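Local coordinates for L0028 (Mitochondria associated protein) (Escherichia coli, PDB 3GCG), which is a bacterial effector of the IpaB/EvcA (WxxxE) family that probably acts as a guanine nucleotide exchange factor on a host Rho-family GTPase, at residues B[41-46]-B[145-150]; B[49-54]-B[137-142]. All blocks are in the same frame, centred on the assembly; numbering follows the deposited sequence.

Contact 1: residues B[41-46]-B[145-150]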
ATOM      1  N   GLN B  41     -19.981   2.498   9.651  1.00 34.78           N
ATOM      2  CA  GLN B  41     -19.834   3.950   9.721  1.00 35.82           C
ATOM      3  C   GLN B  41     -18.372   4.379   9.735  1.00 32.76           C
ATOM      4  O   GLN B  41     -17.953   5.240   8.966  1.00 32.97           O
ATOM      5  CB  GLN B  41     -20.498   4.492  10.986  1.00 39.10           C
ATOM      6  CG  GLN B  41     -21.869   3.924  11.305  1.00 46.43           C
ATOM      7  CD  GLN B  41     -22.331   4.313  12.710  1.00 50.54           C
ATOM      8  OE1 GLN B  41     -21.622   4.079  13.697  1.00 53.45           O
ATOM      9  NE2 GLN B  41     -23.517   4.907  12.803  1.00 51.94           N
ATOM     10  N   GLN B  42     -17.601   3.793  10.638  1.00 30.92           N
ATOM     11  CA  GLN B  42     -16.194   4.136  10.743  1.00 28.53           C
ATOM     12  C   GLN B  42     -15.492   3.814   9.431  1.00 25.97           C
ATOM     13  O   GLN B  42     -14.756   4.645   8.894  1.00 24.48           O
ATOM     14  CB  GLN B  42     -15.567   3.382  11.909  1.00 30.23           C
ATOM     15  CG  GLN B  42     -16.249   3.692  13.229  1.00 32.75           C
ATOM     16  CD  GLN B  42     -16.428   5.184  13.440  1.00 34.22           C
ATOM     17  OE1 GLN B  42     -15.452   5.924  13.546  1.00 35.42           O
ATOM     18  NE2 GLN B  42     -17.682   5.633  13.490  1.00 34.49           N
ATOM     19  N   TRP B  43     -15.740   2.618   8.906  1.00 21.41           N
ATOM     20  CA  TRP B  43     -15.146   2.223   7.639  1.00 20.17           C
ATOM     21  C   TRP B  43     -15.482   3.256   6.561  1.00 19.47           C
ATOM     22  O   TRP B  43     -14.609   3.674   5.796  1.00 17.84           O
ATOM     23  CB  TRP B  43     -15.664   0.853   7.185  1.00 18.60           C
ATOM     24  CG  TRP B  43     -15.240   0.546   5.783  1.00 17.40           C
ATOM     25  CD1 TRP B  43     -14.013   0.092   5.377  1.00 17.78           C
ATOM     26  CD2 TRP B  43     -15.988   0.796   4.587  1.00 17.14           C
ATOM     27  NE1 TRP B  43     -13.953   0.047   4.008  1.00 15.78           N
ATOM     28  CE2 TRP B  43     -15.154   0.465   3.496  1.00 17.54           C
ATOM     29  CE3 TRP B  43     -17.289   1.252   4.330  1.00 16.32           C
ATOM     30  CZ2 TRP B  43     -15.570   0.596   2.167  1.00 13.67           C
ATOM     31  CZ3 TRP B  43     -17.702   1.382   3.012  1.00 15.96           C
ATOM     32  CH2 TRP B  43     -16.845   1.045   1.946  1.00 18.20           C
ATOM     33  N   PHE B  44     -16.749   3.659   6.500  1.00 19.16           N
ATOM     34  CA  PHE B  44     -17.196   4.633   5.499  1.00 22.53           C
ATOM     35  C   PHE B  44     -16.411   5.940   5.596  1.00 22.36           C
ATOM     36  O   PHE B  44     -15.941   6.466   4.587  1.00 22.62           O
ATOM     37  CB  PHE B  44     -18.693   4.929   5.665  1.00 24.90           C
ATOM     38  CG  PHE B  44     -19.265   5.804   4.581  1.00 26.48           C
ATOM     39  CD1 PHE B  44     -19.625   5.264   3.347  1.00 27.50           C
ATOM     40  CD2 PHE B  44     -19.422   7.179   4.785  1.00 26.72           C
ATOM     41  CE1 PHE B  44     -20.135   6.084   2.322  1.00 30.69           C
ATOM     42  CE2 PHE B  44     -19.930   8.011   3.769  1.00 29.09           C
ATOM     43  CZ  PHE B  44     -20.287   7.464   2.536  1.00 29.73           C
ATOM     44  N   GLN B  45     -16.279   6.458   6.815  1.00 23.11           N
ATOM     45  CA  GLN B  45     -15.549   7.699   7.053  1.00 23.91           C
ATOM     46  C   GLN B  45     -14.095   7.601   6.589  1.00 23.09           C
ATOM     47  O   GLN B  45     -13.602   8.469   5.863  1.00 20.04           O
ATOM     48  CB  GLN B  45     -15.585   8.055   8.548  1.00 26.55           C
ATOM     49  CG  GLN B  45     -16.914   8.626   9.038  1.00 31.85           C
ATOM     50  CD  GLN B  45     -16.893   9.015  10.518  1.00 35.87           C
ATOM     51  OE1 GLN B  45     -16.052   9.806  10.961  1.00 36.28           O
ATOM     52  NE2 GLN B  45     -17.828   8.464  11.285  1.00 36.94           N
ATOM     53  N   GLN B  46     -13.417   6.538   7.011  1.00 22.00           N
ATOM     54  CA  GLN B  46     -12.019   6.333   6.657  1.00 22.39           C
ATOM     55  C   GLN B  46     -11.791   6.164   5.157  1.00 21.92           C
ATOM     56  O   GLN B  46     -10.892   6.777   4.588  1.00 20.57           O
ATOM     57  CB  GLN B  46     -11.474   5.111   7.390  1.00 21.38           C
ATOM     58  CG  GLN B  46     -11.713   5.154   8.880  1.00 23.75           C
ATOM     59  CD  GLN B  46     -10.832   4.183   9.633  1.00 24.61           C
ATOM     60  OE1 GLN B  46     -10.357   3.190   9.073  1.00 22.03           O
ATOM     61  NE2 GLN B  46     -10.615   4.457  10.915  1.00 23.87           N
ATOM     62  N   ARG B 145     -21.218   5.490  -6.285  1.00 34.58           N
ATOM     63  CA  ARG B 145     -22.594   5.084  -6.038  1.00 37.24           C
ATOM     64  C   ARG B 145     -22.931   5.061  -4.553  1.00 37.45           C
ATOM     65  O   ARG B 145     -24.099   5.148  -4.169  1.00 38.34           O
ATOM     66  CB  ARG B 145     -22.854   3.710  -6.647  1.00 38.57           C
ATOM     67  CG  ARG B 145     -22.534   3.659  -8.124  1.00 42.78           C
ATOM     68  CD  ARG B 145     -23.189   2.472  -8.789  1.00 45.90           C
ATOM     69  NE  ARG B 145     -22.996   2.496 -10.232  1.00 50.14           N
ATOM     70  CZ  ARG B 145     -23.617   1.685 -11.079  1.00 52.88           C
ATOM     71  NH1 ARG B 145     -24.479   0.780 -10.624  1.00 53.34           N
ATOM     72  NH2 ARG B 145     -23.377   1.780 -12.381  1.00 53.66           N
ATOM     73  N   ASN B 146     -21.905   4.974  -3.716  1.00 35.81           N
ATOM     74  CA  ASN B 146     -22.114   4.916  -2.280  1.00 35.61           C
ATOM     75  C   ASN B 146     -21.519   6.101  -1.522  1.00 36.69           C
ATOM     76  O   ASN B 146     -21.818   6.296  -0.348  1.00 37.17           O
ATOM     77  CB  ASN B 146     -21.530   3.603  -1.752  1.00 34.46           C
ATOM     78  CG  ASN B 146     -22.188   2.379  -2.382  1.00 34.80           C
ATOM     79  OD1 ASN B 146     -23.129   1.812  -1.829  1.00 36.43           O
ATOM     80  ND2 ASN B 146     -21.706   1.982  -3.550  1.00 34.94           N
ATOM     81  N   PHE B 147     -20.683   6.892  -2.190  1.00 37.79           N
ATOM     82  CA  PHE B 147     -20.045   8.048  -1.549  1.00 40.81           C
ATOM     83  C   PHE B 147     -20.268   9.334  -2.336  1.00 43.08           C
ATOM     84  O   PHE B 147     -19.311  10.050  -2.627  1.00 43.86           O
ATOM     85  CB  PHE B 147     -18.525   7.846  -1.443  1.00 38.05           C
ATOM     86  CG  PHE B 147     -18.105   6.649  -0.636  1.00 35.80           C
ATOM     87  CD1 PHE B 147     -18.414   5.359  -1.053  1.00 34.09           C
ATOM     88  CD2 PHE B 147     -17.344   6.816   0.515  1.00 33.43           C
ATOM     89  CE1 PHE B 147     -17.975   4.256  -0.331  1.00 35.15           C
ATOM     90  CE2 PHE B 147     -16.901   5.719   1.243  1.00 34.38           C
ATOM     91  CZ  PHE B 147     -17.212   4.438   0.818  1.00 34.10           C
ATOM     92  N   SER B 148     -21.507   9.646  -2.684  1.00 47.12           N
ATOM     93  CA  SER B 148     -21.734  10.861  -3.456  1.00 51.29           C
ATOM     94  C   SER B 148     -21.562  12.156  -2.687  1.00 53.39           C
ATOM     95  O   SER B 148     -22.488  12.948  -2.569  1.00 55.34           O
ATOM     96  CB  SER B 148     -23.105  10.837  -4.124  1.00 51.09           C
ATOM     97  OG  SER B 148     -23.055  10.103  -5.335  1.00 51.68           O
ATOM     98  N   GLY B 149     -20.363  12.356  -2.151  1.00 56.14           N
ATOM     99  CA  GLY B 149     -20.068  13.586  -1.449  1.00 55.92           C
ATOM    100  C   GLY B 149     -19.557  14.491  -2.553  1.00 56.33           C
ATOM    101  O   GLY B 149     -19.625  15.714  -2.461  1.00 59.36           O
ATOM    102  N   PHE B 150     -19.067  13.850  -3.614  1.00 53.99           N
ATOM    103  CA  PHE B 150     -18.515  14.496  -4.803  1.00 50.57           C
ATOM    104  C   PHE B 150     -17.986  13.386  -5.726  1.00 47.44           C
ATOM    105  O   PHE B 150     -17.503  12.361  -5.243  1.00 46.98           O
ATOM    106  CB  PHE B 150     -17.378  15.452  -4.413  1.00 52.98           C
ATOM    107  CG  PHE B 150     -17.791  16.903  -4.342  1.00 55.03           C
ATOM    108  CD1 PHE B 150     -18.150  17.594  -5.496  1.00 55.03           C
ATOM    109  CD2 PHE B 150     -17.820  17.579  -3.121  1.00 55.28           C
ATOM    110  CE1 PHE B 150     -18.530  18.935  -5.438  1.00 56.10           C
ATOM    111  CE2 PHE B 150     -18.198  18.920  -3.052  1.00 55.47           C
ATOM    112  CZ  PHE B 150     -18.553  19.599  -4.213  1.00 56.14           C
TER
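Phe44 and Phe147 lie one over the other in an offset stack, their ring centroids 4.2 Å apart and their planes inclined by only 17°. The displacement brings the outer carbon CE1 of Phe44 above the middle of the Phe147 ring, 3.4 Å from Phe147 CD2. The two side chains enter from opposed directions and slide past each other: Phe44 extends with CG anti to its backbone N (chi1 -174°), while Phe147 reaches back from the chain that follows helix 124-146. A third ring completes the cluster. Trp43 CH2 meets Phe147 CZ at 3.6 Å, in the plane of the Phe147 ring and at its edge. The Trp43 six-membered ring makes 74° with that plane in an oblique pairing; across these two segments Phe147 thus meets Phe44 over a face and Trp43 at its edge. Asn146 O approaches the edge of the Phe44 ring in its plane, 3.2 Å from Phe44 CE1, where the aromatic C-H dipoles would suit a carbonyl oxygen.

Away from the three rings the contact thins quickly. The Asn146 side chain comes no nearer than 5.0 Å to segment 41-46, its ND2 engaged with Ile142 O instead, and beyond Phe147 the chain leaves through an inverse gamma turn centred on Ser148. Helix 41-67 meets the partner protein chain through Gln42 and Gln46.

Trp43 and Glu47 have the spacing of the WxxxE signature. NE1 of the buried indole is bonded to Ser99 OG, and Phe147 packs on Glu47 and stacks with Phe143. The chemistry across these segments is therefore almost wholly aromatic and dispersive, consistent with a structural role for the motif's tryptophan, which also touches the partner protein, so that the cluster lies just behind the binding surface.

Contact 2: residues B[49-54]-B[137-142]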
ATOM      1  N   THR B  49     -12.319   9.618   3.096  1.00 19.73           N
ATOM      2  CA  THR B  49     -11.200  10.551   3.110  1.00 20.00           C
ATOM      3  C   THR B  49      -9.977   9.927   2.440  1.00 19.03           C
ATOM      4  O   THR B  49      -9.155  10.628   1.867  1.00 18.74           O
ATOM      5  CB  THR B  49     -10.837  11.031   4.553  1.00 21.97           C
ATOM      6  OG1 THR B  49      -9.583  10.471   4.964  1.00 24.44           O
ATOM      7  CG2 THR B  49     -11.907  10.648   5.534  1.00 20.38           C
ATOM      8  N   THR B  50      -9.878   8.605   2.487  1.00 20.62           N
ATOM      9  CA  THR B  50      -8.757   7.908   1.869  1.00 20.76           C
ATOM     10  C   THR B  50      -8.865   7.877   0.340  1.00 20.03           C
ATOM     11  O   THR B  50      -7.903   8.210  -0.354  1.00 20.60           O
ATOM     12  CB  THR B  50      -8.636   6.462   2.392  1.00 19.24           C
ATOM     13  OG1 THR B  50      -8.219   6.489   3.761  1.00 18.22           O
ATOM     14  CG2 THR B  50      -7.620   5.674   1.572  1.00 16.68           C
ATOM     15  N   TYR B  51     -10.027   7.471  -0.172  1.00 18.42           N
ATOM     16  CA  TYR B  51     -10.259   7.394  -1.619  1.00 19.06           C
ATOM     17  C   TYR B  51     -10.138   8.767  -2.281  1.00 18.68           C
ATOM     18  O   TYR B  51      -9.557   8.907  -3.358  1.00 18.29           O
ATOM     19  CB  TYR B  51     -11.646   6.825  -1.924  1.00 18.13           C
ATOM     20  CG  TYR B  51     -11.854   6.572  -3.403  1.00 17.39           C
ATOM     21  CD1 TYR B  51     -11.535   5.341  -3.974  1.00 16.46           C
ATOM     22  CD2 TYR B  51     -12.286   7.597  -4.247  1.00 19.52           C
ATOM     23  CE1 TYR B  51     -11.632   5.134  -5.342  1.00 16.37           C
ATOM     24  CE2 TYR B  51     -12.381   7.405  -5.624  1.00 19.36           C
ATOM     25  CZ  TYR B  51     -12.052   6.175  -6.162  1.00 20.02           C
ATOM     26  OH  TYR B  51     -12.125   5.998  -7.527  1.00 24.05           O
ATOM     27  N   ILE B  52     -10.699   9.776  -1.628  1.00 19.48           N
ATOM     28  CA  ILE B  52     -10.650  11.135  -2.133  1.00 19.15           C
ATOM     29  C   ILE B  52      -9.222  11.676  -2.100  1.00 17.91           C
ATOM     30  O   ILE B  52      -8.790  12.344  -3.043  1.00 16.35           O
ATOM     31  CB  ILE B  52     -11.557  12.054  -1.308  1.00 19.80           C
ATOM     32  CG1 ILE B  52     -13.017  11.634  -1.486  1.00 21.38           C
ATOM     33  CG2 ILE B  52     -11.363  13.508  -1.737  1.00 22.61           C
ATOM     34  CD1 ILE B  52     -13.974  12.368  -0.538  1.00 23.40           C
ATOM     35  N   SER B  53      -8.498  11.384  -1.015  1.00 16.42           N
ATOM     36  CA  SER B  53      -7.110  11.831  -0.862  1.00 15.72           C
ATOM     37  C   SER B  53      -6.222  11.189  -1.905  1.00 15.20           C
ATOM     38  O   SER B  53      -5.307  11.819  -2.430  1.00 15.59           O
ATOM     39  CB  SER B  53      -6.561  11.472   0.523  1.00 14.75           C
ATOM     40  OG  SER B  53      -7.217  12.205   1.535  1.00 14.50           O
ATOM     41  N   ARG B  54      -6.476   9.923  -2.199  1.00 16.18           N
ATOM     42  CA  ARG B  54      -5.671   9.243  -3.189  1.00 18.19           C
ATOM     43  C   ARG B  54      -6.002   9.824  -4.565  1.00 16.73           C
ATOM     44  O   ARG B  54      -5.114  10.006  -5.394  1.00 17.26           O
ATOM     45  CB  ARG B  54      -5.906   7.730  -3.096  1.00 21.13           C
ATOM     46  CG  ARG B  54      -6.711   7.090  -4.184  1.00 27.30           C
ATOM     47  CD  ARG B  54      -5.825   6.488  -5.250  1.00 31.15           C
ATOM     48  NE  ARG B  54      -6.605   5.622  -6.128  1.00 38.45           N
ATOM     49  CZ  ARG B  54      -6.938   4.368  -5.842  1.00 41.02           C
ATOM     50  NH1 ARG B  54      -6.544   3.815  -4.700  1.00 43.15           N
ATOM     51  NH2 ARG B  54      -7.698   3.674  -6.682  1.00 44.07           N
ATOM     52  N   GLN B 137     -11.193   0.896 -12.351  1.00 23.86           N
ATOM     53  CA  GLN B 137     -12.506   1.217 -12.903  1.00 25.72           C
ATOM     54  C   GLN B 137     -13.694   0.896 -12.007  1.00 23.47           C
ATOM     55  O   GLN B 137     -14.576   1.728 -11.825  1.00 23.92           O
ATOM     56  CB  GLN B 137     -12.719   0.499 -14.239  1.00 29.95           C
ATOM     57  CG  GLN B 137     -11.699   0.830 -15.312  1.00 38.76           C
ATOM     58  CD  GLN B 137     -12.116   0.338 -16.692  1.00 42.72           C
ATOM     59  OE1 GLN B 137     -12.592  -0.789 -16.847  1.00 45.21           O
ATOM     60  NE2 GLN B 137     -11.927   1.183 -17.703  1.00 45.71           N
ATOM     61  N   VAL B 138     -13.721  -0.314 -11.461  1.00 21.83           N
ATOM     62  CA  VAL B 138     -14.832  -0.747 -10.616  1.00 21.38           C
ATOM     63  C   VAL B 138     -14.907  -0.088  -9.230  1.00 20.20           C
ATOM     64  O   VAL B 138     -16.001   0.168  -8.718  1.00 16.39           O
ATOM     65  CB  VAL B 138     -14.825  -2.289 -10.469  1.00 20.48           C
ATOM     66  CG1 VAL B 138     -16.062  -2.754  -9.735  1.00 20.85           C
ATOM     67  CG2 VAL B 138     -14.776  -2.932 -11.845  1.00 21.47           C
ATOM     68  N   SER B 139     -13.763   0.189  -8.613  1.00 20.39           N
ATOM     69  CA  SER B 139     -13.805   0.832  -7.302  1.00 23.82           C
ATOM     70  C   SER B 139     -14.290   2.269  -7.467  1.00 23.17           C
ATOM     71  O   SER B 139     -15.014   2.784  -6.624  1.00 22.00           O
ATOM     72  CB  SER B 139     -12.431   0.809  -6.615  1.00 23.19           C
ATOM     73  OG  SER B 139     -11.460   1.484  -7.379  1.00 26.28           O
ATOM     74  N   GLN B 140     -13.905   2.916  -8.561  1.00 24.56           N
ATOM     75  CA  GLN B 140     -14.356   4.282  -8.780  1.00 28.66           C
ATOM     76  C   GLN B 140     -15.870   4.259  -8.913  1.00 29.46           C
ATOM     77  O   GLN B 140     -16.566   5.128  -8.384  1.00 28.10           O
ATOM     78  CB  GLN B 140     -13.745   4.877 -10.051  1.00 29.72           C
ATOM     79  CG  GLN B 140     -14.258   6.276 -10.348  1.00 32.78           C
ATOM     80  CD  GLN B 140     -13.712   6.845 -11.636  1.00 33.55           C
ATOM     81  OE1 GLN B 140     -12.503   7.020 -11.786  1.00 37.92           O
ATOM     82  NE2 GLN B 140     -14.602   7.142 -12.575  1.00 33.29           N
ATOM     83  N   GLU B 141     -16.371   3.253  -9.625  1.00 29.65           N
ATOM     84  CA  GLU B 141     -17.804   3.110  -9.823  1.00 31.17           C
ATOM     85  C   GLU B 141     -18.478   2.807  -8.481  1.00 30.74           C
ATOM     86  O   GLU B 141     -19.552   3.326  -8.191  1.00 31.40           O
ATOM     87  CB  GLU B 141     -18.079   2.009 -10.856  1.00 32.47           C
ATOM     88  CG  GLU B 141     -17.403   2.278 -12.207  1.00 35.97           C
ATOM     89  CD  GLU B 141     -17.678   1.212 -13.270  1.00 38.92           C
ATOM     90  OE1 GLU B 141     -17.435   0.013 -13.012  1.00 41.21           O
ATOM     91  OE2 GLU B 141     -18.125   1.576 -14.381  1.00 41.64           O
ATOM     92  N   ILE B 142     -17.831   1.991  -7.652  1.00 29.94           N
ATOM     93  CA  ILE B 142     -18.380   1.636  -6.346  1.00 27.82           C
ATOM     94  C   ILE B 142     -18.368   2.826  -5.409  1.00 28.76           C
ATOM     95  O   ILE B 142     -19.274   2.997  -4.590  1.00 29.26           O
ATOM     96  CB  ILE B 142     -17.595   0.486  -5.698  1.00 26.38           C
ATOM     97  CG1 ILE B 142     -17.961  -0.826  -6.392  1.00 27.82           C
ATOM     98  CG2 ILE B 142     -17.897   0.407  -4.207  1.00 28.18           C
ATOM     99  CD1 ILE B 142     -17.287  -2.044  -5.805  1.00 29.01           C
TER
HETATM  100  O   HOH W   1     -10.592   3.895  -8.296  1.00 33.72           O
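Tyr51 reaches across to Ser139 and Gln140 between two helical segments whose axes stay 12.1 Å apart at their closest and cross at -125°. Its CB already points at the facing helix, and with CG anti to the backbone N (chi1 -173°) the ring continues outward. The base of the ring has no partner on segment 137-142. Further along, CE1 passes Ser139 OG at 4.2 Å, the oxygen lying near the ring plane at its edge, and CZ is 4.0 Å from Gln140 CA. The hydroxyl OH ends against the start of Gln140, 3.1 Å from its CA and 3.2 Å from its CB, a close polar-to-carbon contact.

The polar link is made through one water. Tyr51 OH and the water oxygen are 2.7 Å apart, and the water donates to Ser139 OG, also at 2.7 Å. Arg54 NH2 adds a weak bond to the same water at 3.3 Å, its stronger partner being Glu136 in a salt bridge, while Ser139 OG is also bonded to Ile135 O. One solvent molecule thus joins three buried side chains.

Around this bridge, Tyr51 stacks with Phe143 and packs on Val152, which Gln140 also touches; Ser139 rests on Ile100 and Leu104. The site thus lies between helices 41-67, 99-105, 124-146 and 152-166, near the chain's centre, with the Ser98 loop against Tyr51 and Arg54.

Overall arrangement
From the N terminus the chain runs through helix 20-32 and enters helix 41-67, whose first turns supply 41-46 to contact 1 and whose next turns supply 49-54 to contact 2. After helices 73-87, 99-105 and 108-118, helix 124-146 returns the partners in reverse order: 137-142 first, then 145-150 at its end and in the following loop. The two closures are therefore concentric: contact 2 spans 82 intervening residues, and contact 1 encloses it with 98. Their centres are about 10 Å apart. Contact 2 joins the two helices near the chain's centre; contact 1, farther out, ties the start of helix 41-67 to the end of helix 124-146 and the loop leading to helix 152-166.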